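Local coordinates for uncharacterized protein (PDB 4W9R) that is of unknown function but, as a member of the putative esterase family with an alpha/beta-hydrolase-like domain, may hydrolyse esters, at residues B[283-288]-B[345-350]; B[338-343]-B[351-356]; B[191-196]-B[207-212]; B[128-133]-B[171-176]. All coordinates share one frame; numbering follows the deposited sequence.

Interaction 1: residues B[283-288]-B[345-350]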
loop_
_atom_site.group_PDB
_atom_site.type_symbol
_atom_site.label_atom_id
_atom_site.label_comp_id
_atom_site.label_asym_id
_atom_site.label_seq_id
_atom_site.Cartn_x
_atom_site.Cartn_y
_atom_site.Cartn_z
ATOM N N ALA B 283 28.990 -6.666 9.869
ATOM C CA ALA B 283 28.575 -8.045 9.650
ATOM C C ALA B 283 29.681 -8.811 8.938
ATOM O O ALA B 283 29.949 -9.972 9.248
ATOM C CB ALA B 283 27.287 -8.097 8.847
ATOM N N THR B 284 30.326 -8.146 7.986
ATOM C CA THR B 284 31.426 -8.742 7.244
ATOM C C THR B 284 32.628 -8.949 8.158
ATOM O O THR B 284 33.278 -9.994 8.123
ATOM C CB THR B 284 31.835 -7.865 6.045
ATOM O OG1 THR B 284 30.681 -7.577 5.245
ATOM C CG2 THR B 284 32.878 -8.574 5.193
ATOM N N TYR B 285 32.902 -7.946 8.988
ATOM C CA TYR B 285 34.033 -7.977 9.910
ATOM C C TYR B 285 33.878 -9.071 10.964
ATOM O O TYR B 285 34.837 -9.775 11.283
ATOM C CB TYR B 285 34.193 -6.611 10.581
ATOM C CG TYR B 285 35.254 -6.547 11.657
ATOM C CD1 TYR B 285 36.604 -6.533 11.331
ATOM C CD2 TYR B 285 34.905 -6.481 12.999
ATOM C CE1 TYR B 285 37.576 -6.466 12.313
ATOM C CE2 TYR B 285 35.869 -6.414 13.987
ATOM C CZ TYR B 285 37.202 -6.406 13.638
ATOM O OH TYR B 285 38.163 -6.339 14.620
ATOM N N THR B 286 32.669 -9.210 11.498
ATOM C CA THR B 286 32.387 -10.216 12.516
ATOM C C THR B 286 32.541 -11.626 11.949
ATOM O O THR B 286 33.082 -12.515 12.608
ATOM C CB THR B 286 30.967 -10.046 13.096
ATOM O OG1 THR B 286 30.828 -8.730 13.643
ATOM C CG2 THR B 286 30.705 -11.069 14.189
ATOM N N ALA B 287 32.066 -11.820 10.722
ATOM C CA ALA B 287 32.169 -13.111 10.052
ATOM C C ALA B 287 33.624 -13.446 9.751
ATOM O O ALA B 287 34.038 -14.604 9.827
ATOM C CB ALA B 287 31.349 -13.111 8.772
ATOM N N ILE B 288 34.393 -12.419 9.405
ATOM C CA ILE B 288 35.818 -12.563 9.142
ATOM C C ILE B 288 36.546 -13.101 10.371
ATOM O O ILE B 288 37.374 -14.008 10.267
ATOM C CB ILE B 288 36.434 -11.216 8.707
ATOM C CG1 ILE B 288 36.150 -10.960 7.226
ATOM C CG2 ILE B 288 37.932 -11.188 8.965
ATOM C CD1 ILE B 288 36.545 -9.579 6.756
ATOM N N ILE B 345 34.910 5.738 15.206
ATOM C CA ILE B 345 33.664 5.234 14.646
ATOM C C ILE B 345 33.297 3.907 15.308
ATOM O O ILE B 345 34.135 3.013 15.428
ATOM C CB ILE B 345 33.756 5.062 13.113
ATOM C CG1 ILE B 345 32.488 4.398 12.571
ATOM C CG2 ILE B 345 35.000 4.270 12.729
ATOM C CD1 ILE B 345 32.464 4.262 11.065
ATOM N N ASP B 346 32.043 3.796 15.745
ATOM C CA ASP B 346 31.546 2.607 16.436
ATOM C C ASP B 346 32.454 2.235 17.610
ATOM O O ASP B 346 32.728 3.067 18.476
ATOM C CB ASP B 346 31.415 1.432 15.460
ATOM C CG ASP B 346 30.461 0.357 15.959
ATOM O OD1 ASP B 346 30.469 0.061 17.172
ATOM O OD2 ASP B 346 29.700 -0.193 15.134
ATOM N N PHE B 347 32.933 0.995 17.626
ATOM C CA PHE B 347 33.759 0.512 18.728
ATOM C C PHE B 347 35.235 0.838 18.520
ATOM O O PHE B 347 36.076 0.481 19.344
ATOM C CB PHE B 347 33.575 -0.996 18.926
ATOM C CG PHE B 347 34.249 -1.840 17.881
ATOM C CD1 PHE B 347 35.492 -2.406 18.123
ATOM C CD2 PHE B 347 33.633 -2.084 16.664
ATOM C CE1 PHE B 347 36.111 -3.191 17.169
ATOM C CE2 PHE B 347 34.249 -2.868 15.705
ATOM C CZ PHE B 347 35.489 -3.424 15.959
ATOM N N ILE B 348 35.548 1.524 17.425
ATOM C CA ILE B 348 36.927 1.922 17.175
ATOM C C ILE B 348 37.156 3.275 17.821
ATOM O O ILE B 348 36.574 4.278 17.408
ATOM C CB ILE B 348 37.248 2.025 15.670
ATOM C CG1 ILE B 348 36.577 0.893 14.889
ATOM C CG2 ILE B 348 38.754 2.036 15.444
ATOM C CD1 ILE B 348 37.091 -0.459 15.240
ATOM N N THR B 349 38.016 3.299 18.832
ATOM C CA THR B 349 38.250 4.509 19.607
ATOM C C THR B 349 39.732 4.716 19.860
ATOM O O THR B 349 40.528 3.790 19.712
ATOM C CB THR B 349 37.522 4.467 20.960
ATOM O OG1 THR B 349 37.898 3.278 21.668
ATOM C CG2 THR B 349 36.011 4.481 20.764
ATOM N N GLY B 350 40.095 5.935 20.243
ATOM C CA GLY B 350 41.470 6.250 20.573
ATOM C C GLY B 350 41.978 5.393 21.716
ATOM O O GLY B 350 43.138 4.979 21.723
#
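Y285 on helix 278-290 and F347 in the loop before helix 350-362 meet ring to ring, where a type II' beta turn, I345 to I348, packs against helix 278-290 in the C-terminal helical region. The contact is aromatic and small. CE2 of Y285 comes to 3.6 Å from CZ of F347, with the ring centroids 5.9 Å apart and the planes inclined at 35°, an oblique aromatic pair. With CG between the backbone N and the carbonyl carbon (chi1 74°), the F347 ring projects from the turn toward Y285. Apolar neighbours complete the setting: F318 stacks on Y285, and M282 touches F347. The polar end of Y285 is held separately, OH bonding E321, with a weak bond to an acetate probably left from the crystallisation liquor. In the turn itself, I348 N bonds I345 O at 2.9 Å. CD1 of I348 lies over the rim of one face of the F347 ring, 3.4 Å above its plane.

Interaction 2: residues B[338-343]-B[351-356]. With ACT (acetate ion), chain I.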
loop_
_atom_site.group_PDB
_atom_site.type_symbol
_atom_site.label_atom_id
_atom_site.label_comp_id
_atom_site.label_asym_id
_atom_site.label_seq_id
_atom_site.Cartn_x
_atom_site.Cartn_y
_atom_site.Cartn_z
ATOM N N LYS B 338 48.651 5.403 12.854
ATOM C CA LYS B 338 48.055 6.146 11.754
ATOM C C LYS B 338 46.543 6.241 11.942
ATOM O O LYS B 338 45.921 7.238 11.576
ATOM C CB LYS B 338 48.390 5.479 10.419
ATOM C CG LYS B 338 48.544 6.442 9.256
ATOM C CD LYS B 338 49.137 5.742 8.042
ATOM C CE LYS B 338 49.448 6.731 6.930
ATOM N NZ LYS B 338 50.081 6.063 5.757
ATOM N N ALA B 339 45.962 5.197 12.524
ATOM C CA ALA B 339 44.524 5.152 12.766
ATOM C C ALA B 339 44.130 6.082 13.906
ATOM O O ALA B 339 43.025 6.622 13.927
ATOM C CB ALA B 339 44.083 3.730 13.069
ATOM N N TYR B 340 45.046 6.265 14.851
ATOM C CA TYR B 340 44.794 7.087 16.029
ATOM C C TYR B 340 44.571 8.555 15.666
ATOM O O TYR B 340 43.953 9.303 16.423
ATOM C CB TYR B 340 45.957 6.960 17.015
ATOM C CG TYR B 340 45.721 7.640 18.345
ATOM C CD1 TYR B 340 44.985 7.015 19.343
ATOM C CD2 TYR B 340 46.243 8.901 18.606
ATOM C CE1 TYR B 340 44.769 7.631 20.562
ATOM C CE2 TYR B 340 46.032 9.523 19.822
ATOM C CZ TYR B 340 45.294 8.884 20.797
ATOM O OH TYR B 340 45.080 9.497 22.010
ATOM N N THR B 341 45.062 8.956 14.499
ATOM C CA THR B 341 44.963 10.343 14.056
ATOM C C THR B 341 43.635 10.620 13.359
ATOM O O THR B 341 43.387 11.731 12.894
ATOM C CB THR B 341 46.114 10.714 13.102
ATOM O OG1 THR B 341 46.010 9.944 11.898
ATOM C CG2 THR B 341 47.460 10.445 13.761
ATOM N N GLU B 342 42.783 9.602 13.290
ATOM C CA GLU B 342 41.493 9.728 12.624
ATOM C C GLU B 342 40.356 9.574 13.636
ATOM O O GLU B 342 40.511 8.884 14.644
ATOM C CB GLU B 342 41.372 8.682 11.509
ATOM C CG GLU B 342 40.970 9.240 10.148
ATOM C CD GLU B 342 42.020 10.157 9.548
ATOM O OE1 GLU B 342 43.216 9.990 9.870
ATOM O OE2 GLU B 342 41.648 11.046 8.753
ATOM N N PRO B 343 39.210 10.227 13.371
ATOM C CA PRO B 343 38.043 10.199 14.262
ATOM C C PRO B 343 37.539 8.797 14.593
ATOM O O PRO B 343 37.707 7.865 13.807
ATOM C CB PRO B 343 36.988 10.969 13.465
ATOM C CG PRO B 343 37.774 11.939 12.676
ATOM C CD PRO B 343 39.052 11.233 12.306
ATOM N N ASP B 351 41.104 5.118 22.680
ATOM C CA ASP B 351 41.473 4.312 23.837
ATOM C C ASP B 351 41.799 2.878 23.434
ATOM O O ASP B 351 42.787 2.305 23.894
ATOM C CB ASP B 351 40.358 4.322 24.884
ATOM C CG ASP B 351 40.102 5.703 25.456
ATOM O OD1 ASP B 351 40.934 6.608 25.233
ATOM O OD2 ASP B 351 39.071 5.879 26.140
ATOM N N LEU B 352 40.959 2.301 22.579
ATOM C CA LEU B 352 41.164 0.932 22.117
ATOM C C LEU B 352 42.440 0.812 21.294
ATOM O O LEU B 352 43.209 -0.136 21.462
ATOM C CB LEU B 352 39.965 0.454 21.297
ATOM C CG LEU B 352 40.095 -0.924 20.644
ATOM C CD1 LEU B 352 40.391 -1.994 21.683
ATOM C CD2 LEU B 352 38.836 -1.266 19.866
ATOM N N ILE B 353 42.660 1.778 20.407
ATOM C CA ILE B 353 43.861 1.807 19.583
ATOM C C ILE B 353 45.108 1.909 20.455
ATOM O O ILE B 353 46.120 1.259 20.189
ATOM C CB ILE B 353 43.826 2.982 18.584
ATOM C CG1 ILE B 353 42.678 2.798 17.590
ATOM C CG2 ILE B 353 45.147 3.099 17.840
ATOM C CD1 ILE B 353 42.500 3.958 16.640
ATOM N N ASN B 354 45.020 2.711 21.512
ATOM C CA ASN B 354 46.138 2.893 22.429
ATOM C C ASN B 354 46.522 1.602 23.144
ATOM O O ASN B 354 47.705 1.332 23.353
ATOM C CB ASN B 354 45.810 3.975 23.458
ATOM C CG ASN B 354 46.769 5.144 23.395
ATOM O OD1 ASN B 354 46.524 6.123 22.691
ATOM N ND2 ASN B 354 47.873 5.045 24.127
ATOM N N GLU B 355 45.519 0.812 23.518
ATOM C CA GLU B 355 45.761 -0.471 24.171
ATOM C C GLU B 355 46.526 -1.403 23.236
ATOM O O GLU B 355 47.412 -2.143 23.667
ATOM C CB GLU B 355 44.443 -1.118 24.602
ATOM C CG GLU B 355 44.612 -2.393 25.420
ATOM C CD GLU B 355 43.296 -3.106 25.676
ATOM O OE1 GLU B 355 42.883 -3.195 26.853
ATOM O OE2 GLU B 355 42.677 -3.584 24.702
ATOM N N ARG B 356 46.181 -1.353 21.953
ATOM C CA ARG B 356 46.856 -2.152 20.940
ATOM C C ARG B 356 48.292 -1.677 20.749
ATOM O O ARG B 356 49.209 -2.484 20.605
ATOM C CB ARG B 356 46.098 -2.088 19.613
ATOM C CG ARG B 356 44.642 -2.525 19.702
ATOM C CD ARG B 356 44.521 -4.009 20.003
ATOM N NE ARG B 356 43.132 -4.425 20.175
ATOM C CZ ARG B 356 42.329 -4.786 19.179
ATOM N NH1 ARG B 356 41.080 -5.151 19.430
ATOM N NH2 ARG B 356 42.773 -4.779 17.930
HETATM C C ACT I . 37.821 -6.565 18.437
HETATM O O ACT I . 38.771 -5.885 17.993
HETATM O OXT ACT I . 37.460 -7.529 17.727
HETATM C CH3 ACT I . 37.153 -6.246 19.741
#
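In the helical hairpin of 329-339 and 350-362, within the C-terminal region, A339 of the first helix and its neighbour Y340 pack on I353 and N354 of the second. I353 supplies both apolar branches: CD1 lies 3.9 Å from A339 CB, while CG2, held anti to the backbone N, is 4.0 Å from Y340 CB and close to the plane of the tyrosine ring at its edge. N354 OD1 approaches Y340 CE1 at 3.1 Å, its amide plane 73° from the ring. Cutting I353 back to an alanine removes both branches and would probably open a gap beside A339 CB and the Y340 ring edge. The first helix runs into a type I beta turn, A339 to E342; T341 OG1 bonds K338 O at 2.7 Å, tilted 32° from the carbonyl plane. Further along helix 350-362, R356 has E321 as salt-bridge partner and Y336 as hydrogen-bond partner through NH2, while NH1 donates to the O of an acetate at 2.8 Å, probably from the crystallisation liquor.

Interaction 3: residues B[191-196]-B[207-212]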
loop_
_atom_site.group_PDB
_atom_site.type_symbol
_atom_site.label_atom_id
_atom_site.label_comp_id
_atom_site.label_asym_id
_atom_site.label_seq_id
_atom_site.Cartn_x
_atom_site.Cartn_y
_atom_site.Cartn_z
ATOM N N GLN B 191 -5.715 -17.106 -18.329
ATOM C CA GLN B 191 -5.477 -17.743 -19.621
ATOM C C GLN B 191 -4.236 -17.164 -20.293
ATOM O O GLN B 191 -3.422 -17.899 -20.855
ATOM C CB GLN B 191 -6.690 -17.579 -20.538
ATOM C CG GLN B 191 -7.948 -18.275 -20.050
ATOM C CD GLN B 191 -9.146 -17.986 -20.933
ATOM O OE1 GLN B 191 -9.016 -17.843 -22.149
ATOM N NE2 GLN B 191 -10.323 -17.889 -20.322
ATOM N N PHE B 192 -4.100 -15.842 -20.227
ATOM C CA PHE B 192 -2.949 -15.157 -20.802
ATOM C C PHE B 192 -1.664 -15.548 -20.083
ATOM O O PHE B 192 -0.648 -15.827 -20.721
ATOM C CB PHE B 192 -3.146 -13.639 -20.746
ATOM C CG PHE B 192 -1.904 -12.851 -21.062
ATOM C CD1 PHE B 192 -1.496 -12.672 -22.375
ATOM C CD2 PHE B 192 -1.149 -12.284 -20.047
ATOM C CE1 PHE B 192 -0.354 -11.948 -22.668
ATOM C CE2 PHE B 192 -0.004 -11.559 -20.334
ATOM C CZ PHE B 192 0.392 -11.389 -21.647
ATOM N N GLU B 193 -1.718 -15.569 -18.754
ATOM C CA GLU B 193 -0.546 -15.876 -17.942
ATOM C C GLU B 193 -0.067 -17.306 -18.178
ATOM O O GLU B 193 1.135 -17.558 -18.263
ATOM C CB GLU B 193 -0.853 -15.655 -16.458
ATOM C CG GLU B 193 0.377 -15.591 -15.559
ATOM C CD GLU B 193 0.874 -16.960 -15.131
ATOM O OE1 GLU B 193 2.068 -17.078 -14.781
ATOM O OE2 GLU B 193 0.070 -17.916 -15.137
ATOM N N ARG B 194 -1.012 -18.234 -18.287
ATOM C CA ARG B 194 -0.688 -19.635 -18.533
ATOM C C ARG B 194 0.052 -19.804 -19.859
ATOM O O ARG B 194 0.989 -20.596 -19.962
ATOM C CB ARG B 194 -1.957 -20.492 -18.524
ATOM C CG ARG B 194 -1.720 -21.957 -18.858
ATOM C CD ARG B 194 -3.000 -22.780 -18.762
ATOM N NE ARG B 194 -3.444 -22.957 -17.382
ATOM C CZ ARG B 194 -4.452 -22.293 -16.827
ATOM N NH1 ARG B 194 -5.134 -21.402 -17.536
ATOM N NH2 ARG B 194 -4.784 -22.521 -15.564
ATOM N N ALA B 195 -0.368 -19.045 -20.867
ATOM C CA ALA B 195 0.254 -19.108 -22.185
ATOM C C ALA B 195 1.628 -18.446 -22.181
ATOM O O ALA B 195 2.497 -18.790 -22.983
ATOM C CB ALA B 195 -0.645 -18.455 -23.226
HETATM N N MSE B 196 1.815 -17.496 -21.272
HETATM C CA MSE B 196 3.060 -16.743 -21.190
HETATM C C MSE B 196 4.170 -17.541 -20.504
HETATM O O MSE B 196 5.349 -17.372 -20.814
HETATM C CB MSE B 196 2.820 -15.419 -20.457
HETATM C CG MSE B 196 4.056 -14.546 -20.313
HETATM SE SE MSE B 196 3.671 -12.730 -19.705
HETATM C CE MSE B 196 2.578 -13.139 -18.143
ATOM N N TYR B 207 10.744 -13.475 -12.895
ATOM C CA TYR B 207 9.316 -13.485 -13.194
ATOM C C TYR B 207 8.469 -13.732 -11.949
ATOM O O TYR B 207 8.709 -14.680 -11.201
ATOM C CB TYR B 207 9.012 -14.550 -14.252
ATOM C CG TYR B 207 7.554 -14.664 -14.641
ATOM C CD1 TYR B 207 6.676 -15.456 -13.909
ATOM C CD2 TYR B 207 7.058 -13.995 -15.752
ATOM C CE1 TYR B 207 5.347 -15.562 -14.259
ATOM C CE2 TYR B 207 5.729 -14.102 -16.115
ATOM C CZ TYR B 207 4.879 -14.888 -15.366
ATOM O OH TYR B 207 3.556 -15.001 -15.717
ATOM N N HIS B 208 7.467 -12.883 -11.742
ATOM C CA HIS B 208 6.546 -13.051 -10.624
ATOM C C HIS B 208 5.096 -12.863 -11.051
ATOM O O HIS B 208 4.727 -11.816 -11.582
ATOM C CB HIS B 208 6.882 -12.071 -9.497
ATOM C CG HIS B 208 8.210 -12.320 -8.854
ATOM N ND1 HIS B 208 8.426 -13.358 -7.974
ATOM C CD2 HIS B 208 9.390 -11.663 -8.961
ATOM C CE1 HIS B 208 9.683 -13.331 -7.567
ATOM N NE2 HIS B 208 10.289 -12.313 -8.151
ATOM N N PHE B 209 4.279 -13.883 -10.820
ATOM C CA PHE B 209 2.840 -13.765 -11.020
ATOM C C PHE B 209 2.091 -14.109 -9.739
ATOM O O PHE B 209 2.138 -15.243 -9.265
ATOM C CB PHE B 209 2.362 -14.666 -12.156
ATOM C CG PHE B 209 0.868 -14.815 -12.214
ATOM C CD1 PHE B 209 0.063 -13.730 -12.525
ATOM C CD2 PHE B 209 0.267 -16.036 -11.955
ATOM C CE1 PHE B 209 -1.313 -13.861 -12.577
ATOM C CE2 PHE B 209 -1.110 -16.176 -12.009
ATOM C CZ PHE B 209 -1.900 -15.086 -12.319
ATOM N N VAL B 210 1.396 -13.123 -9.187
ATOM C CA VAL B 210 0.660 -13.315 -7.948
ATOM C C VAL B 210 -0.841 -13.263 -8.197
ATOM O O VAL B 210 -1.375 -12.252 -8.649
ATOM C CB VAL B 210 1.043 -12.260 -6.895
ATOM C CG1 VAL B 210 0.256 -12.481 -5.616
ATOM C CG2 VAL B 210 2.535 -12.311 -6.621
ATOM N N ASP B 211 -1.516 -14.366 -7.902
ATOM C CA ASP B 211 -2.962 -14.435 -8.037
ATOM C C ASP B 211 -3.622 -14.169 -6.690
ATOM O O ASP B 211 -3.491 -14.964 -5.760
ATOM C CB ASP B 211 -3.384 -15.803 -8.583
ATOM C CG ASP B 211 -4.890 -15.964 -8.663
ATOM O OD1 ASP B 211 -5.601 -14.941 -8.738
ATOM O OD2 ASP B 211 -5.365 -17.119 -8.659
ATOM N N PHE B 212 -4.343 -13.057 -6.589
ATOM C CA PHE B 212 -5.037 -12.744 -5.348
ATOM C C PHE B 212 -6.445 -13.304 -5.426
ATOM O O PHE B 212 -7.286 -12.798 -6.166
ATOM C CB PHE B 212 -5.089 -11.232 -5.106
ATOM C CG PHE B 212 -3.745 -10.600 -4.882
ATOM C CD1 PHE B 212 -2.990 -10.145 -5.951
ATOM C CD2 PHE B 212 -3.245 -10.441 -3.601
ATOM C CE1 PHE B 212 -1.757 -9.554 -5.745
ATOM C CE2 PHE B 212 -2.013 -9.851 -3.389
ATOM C CZ PHE B 212 -1.268 -9.407 -4.462
#
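Helix 191-196 lies against strand 207-212, the axes of these segments approaching to 11.1 Å and running nearly opposite ways, at 153°; the CA atoms of E193 and F209 are 8.0 Å apart. E193 carries the contact. Its chain leaves the helix with CG anti to the backbone N (chi1 -165°) and bends at chi2, which lays it over a face of the F209 ring: CG sits 3.5 Å from the ring centroid and 12° off the normal, a CH-pi contact, and the carboxylate stacks almost flat on the ring's CD2 side. From there OE1 accepts a hydrogen bond of 2.7 Å from Y207 OH, which meets it on the anti side and slightly out of the carboxylate plane. The other oxygen, OE2, forms a salt bridge with R197, so both carboxylate oxygens of this buried group have a partner, and the nearby arginine is likely to favour the ionised form. Beside them the selenomethionine M196, bent at chi3, brings its CE to the edge of the Y207 ring, 3.9 Å from Y207 CE2; F159 and L163 of helix 156-165 also touch M196. Aromatic side chains from alternate strand residues thus face the helix of a beta-alpha-beta crossover, in which helix 183-196 connects strand 171-180 to its parallel neighbour 205-213 at the edge of the alpha/beta-hydrolase-like sheet.

Interaction 4: residues B[128-133]-B[171-176]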
loop_
_atom_site.group_PDB
_atom_site.type_symbol
_atom_site.label_atom_id
_atom_site.label_comp_id
_atom_site.label_asym_id
_atom_site.label_seq_id
_atom_site.Cartn_x
_atom_site.Cartn_y
_atom_site.Cartn_z
ATOM N N LEU B 128 -0.902 -3.123 -21.800
ATOM C CA LEU B 128 -0.116 -2.373 -22.774
ATOM C C LEU B 128 1.361 -2.353 -22.392
ATOM O O LEU B 128 2.238 -2.402 -23.256
ATOM C CB LEU B 128 -0.644 -0.942 -22.897
ATOM C CG LEU B 128 0.177 0.027 -23.752
ATOM C CD1 LEU B 128 0.163 -0.403 -25.207
ATOM C CD2 LEU B 128 -0.338 1.450 -23.606
ATOM N N ALA B 129 1.627 -2.294 -21.091
ATOM C CA ALA B 129 2.990 -2.208 -20.582
ATOM C C ALA B 129 3.803 -3.462 -20.897
ATOM O O ALA B 129 5.031 -3.413 -20.945
ATOM C CB ALA B 129 2.974 -1.955 -19.083
ATOM N N ASN B 130 3.117 -4.581 -21.108
ATOM C CA ASN B 130 3.786 -5.835 -21.438
ATOM C C ASN B 130 4.586 -5.743 -22.730
ATOM O O ASN B 130 5.623 -6.389 -22.880
ATOM C CB ASN B 130 2.771 -6.974 -21.557
ATOM C CG ASN B 130 2.125 -7.324 -20.235
ATOM O OD1 ASN B 130 2.731 -7.174 -19.175
ATOM N ND2 ASN B 130 0.886 -7.802 -20.291
ATOM N N TYR B 131 4.103 -4.923 -23.658
ATOM C CA TYR B 131 4.662 -4.869 -25.003
ATOM C C TYR B 131 6.029 -4.194 -25.070
ATOM O O TYR B 131 6.673 -4.193 -26.118
ATOM C CB TYR B 131 3.677 -4.174 -25.943
ATOM C CG TYR B 131 2.524 -5.071 -26.331
ATOM C CD1 TYR B 131 1.433 -5.234 -25.488
ATOM C CD2 TYR B 131 2.538 -5.772 -27.528
ATOM C CE1 TYR B 131 0.381 -6.061 -25.834
ATOM C CE2 TYR B 131 1.491 -6.600 -27.883
ATOM C CZ TYR B 131 0.416 -6.742 -27.033
ATOM O OH TYR B 131 -0.625 -7.568 -27.385
ATOM N N TYR B 132 6.475 -3.626 -23.955
ATOM C CA TYR B 132 7.820 -3.066 -23.890
ATOM C C TYR B 132 8.874 -4.177 -23.874
ATOM O O TYR B 132 10.055 -3.926 -24.115
ATOM C CB TYR B 132 7.967 -2.159 -22.668
ATOM C CG TYR B 132 7.182 -0.875 -22.796
ATOM C CD1 TYR B 132 7.574 0.108 -23.694
ATOM C CD2 TYR B 132 6.046 -0.647 -22.032
ATOM C CE1 TYR B 132 6.860 1.282 -23.825
ATOM C CE2 TYR B 132 5.325 0.528 -22.157
ATOM C CZ TYR B 132 5.739 1.489 -23.056
ATOM O OH TYR B 132 5.033 2.661 -23.194
HETATM N N MSE B 133 8.434 -5.402 -23.600
HETATM C CA MSE B 133 9.298 -6.578 -23.677
HETATM C C MSE B 133 9.681 -6.910 -25.116
HETATM O O MSE B 133 10.698 -7.556 -25.366
HETATM C CB MSE B 133 8.610 -7.793 -23.051
HETATM C CG MSE B 133 8.657 -7.847 -21.539
HETATM SE SE MSE B 133 7.508 -9.271 -20.861
HETATM C CE MSE B 133 7.994 -10.662 -22.127
ATOM N N LEU B 171 15.612 -8.301 -16.328
ATOM C CA LEU B 171 14.213 -7.937 -16.483
ATOM C C LEU B 171 13.399 -8.428 -15.295
ATOM O O LEU B 171 13.315 -9.631 -15.043
ATOM C CB LEU B 171 13.640 -8.507 -17.780
ATOM C CG LEU B 171 12.131 -8.318 -17.951
ATOM C CD1 LEU B 171 11.759 -6.840 -17.906
ATOM C CD2 LEU B 171 11.650 -8.961 -19.240
ATOM N N PHE B 172 12.805 -7.490 -14.565
ATOM C CA PHE B 172 11.908 -7.833 -13.471
ATOM C C PHE B 172 10.463 -7.678 -13.926
ATOM O O PHE B 172 10.015 -6.570 -14.219
ATOM C CB PHE B 172 12.179 -6.959 -12.246
ATOM C CG PHE B 172 11.295 -7.272 -11.071
ATOM C CD1 PHE B 172 11.658 -8.246 -10.154
ATOM C CD2 PHE B 172 10.101 -6.592 -10.880
ATOM C CE1 PHE B 172 10.847 -8.539 -9.073
ATOM C CE2 PHE B 172 9.286 -6.881 -9.799
ATOM C CZ PHE B 172 9.660 -7.855 -8.895
ATOM N N TYR B 173 9.738 -8.790 -13.987
ATOM C CA TYR B 173 8.344 -8.754 -14.405
ATOM C C TYR B 173 7.414 -9.199 -13.284
ATOM O O TYR B 173 7.603 -10.263 -12.695
ATOM C CB TYR B 173 8.124 -9.626 -15.642
ATOM C CG TYR B 173 6.699 -9.601 -16.145
ATOM C CD1 TYR B 173 6.237 -8.549 -16.925
ATOM C CD2 TYR B 173 5.812 -10.625 -15.836
ATOM C CE1 TYR B 173 4.935 -8.518 -17.385
ATOM C CE2 TYR B 173 4.507 -10.603 -16.292
ATOM C CZ TYR B 173 4.074 -9.548 -17.066
ATOM O OH TYR B 173 2.777 -9.522 -17.522
ATOM N N TYR B 174 6.407 -8.379 -13.002
ATOM C CA TYR B 174 5.430 -8.689 -11.967
ATOM C C TYR B 174 4.010 -8.494 -12.480
ATOM O O TYR B 174 3.647 -7.407 -12.929
ATOM C CB TYR B 174 5.661 -7.820 -10.729
ATOM C CG TYR B 174 4.706 -8.100 -9.589
ATOM C CD1 TYR B 174 3.509 -7.405 -9.467
ATOM C CD2 TYR B 174 5.002 -9.059 -8.634
ATOM C CE1 TYR B 174 2.635 -7.660 -8.426
ATOM C CE2 TYR B 174 4.135 -9.319 -7.588
ATOM C CZ TYR B 174 2.955 -8.618 -7.488
ATOM O OH TYR B 174 2.094 -8.880 -6.448
HETATM N N MSE B 175 3.207 -9.549 -12.407
HETATM C CA MSE B 175 1.804 -9.461 -12.790
HETATM C C MSE B 175 0.898 -9.928 -11.657
HETATM O O MSE B 175 1.144 -10.963 -11.039
HETATM C CB MSE B 175 1.534 -10.280 -14.051
HETATM C CG MSE B 175 0.057 -10.424 -14.383
HETATM SE SE MSE B 175 -0.249 -11.441 -16.015
HETATM C CE MSE B 175 -2.183 -11.642 -15.893
ATOM N N ALA B 176 -0.148 -9.155 -11.386
ATOM C CA ALA B 176 -1.100 -9.503 -10.340
ATOM C C ALA B 176 -2.535 -9.394 -10.841
ATOM O O ALA B 176 -2.851 -8.535 -11.664
ATOM C CB ALA B 176 -0.896 -8.614 -9.121
#
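Y173, extended toward N130 with CG anti to the backbone N (chi1 -179°), donates from OH a hydrogen bond of 2.9 Å to N130 OD1. The amide oxygen lies at the edge of the tyrosine ring, near its plane, while the hydroxyl stands 47° out of the carbonyl plane with a C=O...O angle of 114°, clear of the lone-pair directions. Alongside, the selenomethionine M133 makes a Met-aromatic contact: its SE is obliquely placed 4.8 Å from the centroid of the Y173 ring, 4.2 Å from Y173 CD1, and its CG rests 3.9 Å from L171 CD2. A phenylalanine in place of Y173 would probably keep the approach of M133 but leave the side-chain OD1 of N130 without this donor. These contacts fasten the chain after helix 123-128 to a parallel strand of the central sheet in the alpha/beta-hydrolase-like domain, L171 and Y173 facing the same layer. Further out, M133 N bonds N130 O at 3.1 Å, placing the two side chains one turn apart in the stretch through the 3-10 segment 131-133. F192 of helix 183-196 touches N130, and the Y207 ring meets that of Y173; backbone hydrogen bonds to E206 hold both L171 and Y173 in the sheet.

In the fold
Along the chain, interaction 4 closes first, then interaction 3, and interactions 1 and 2 follow in the C-terminal helices. Interactions 3 and 4 have centres about 11 Å apart on the mixed sheet: strands 171-180 and 205-213 are neighbours there, joined by H208 N to Y173 O at 2.8 Å, and helix 183-196 connects them. Interactions 1 and 2, centres about 13 Å apart, alternate along the chain and meet around the loop between helices 329-339 and 350-362; E321 serves both, binding Y285 and R356. The two pairs lie on opposite sides of the chain's centre, about 43 to 58 Å between centres, so each pair belongs to its own part of the chain: the sheet domain and the C-terminal helical region.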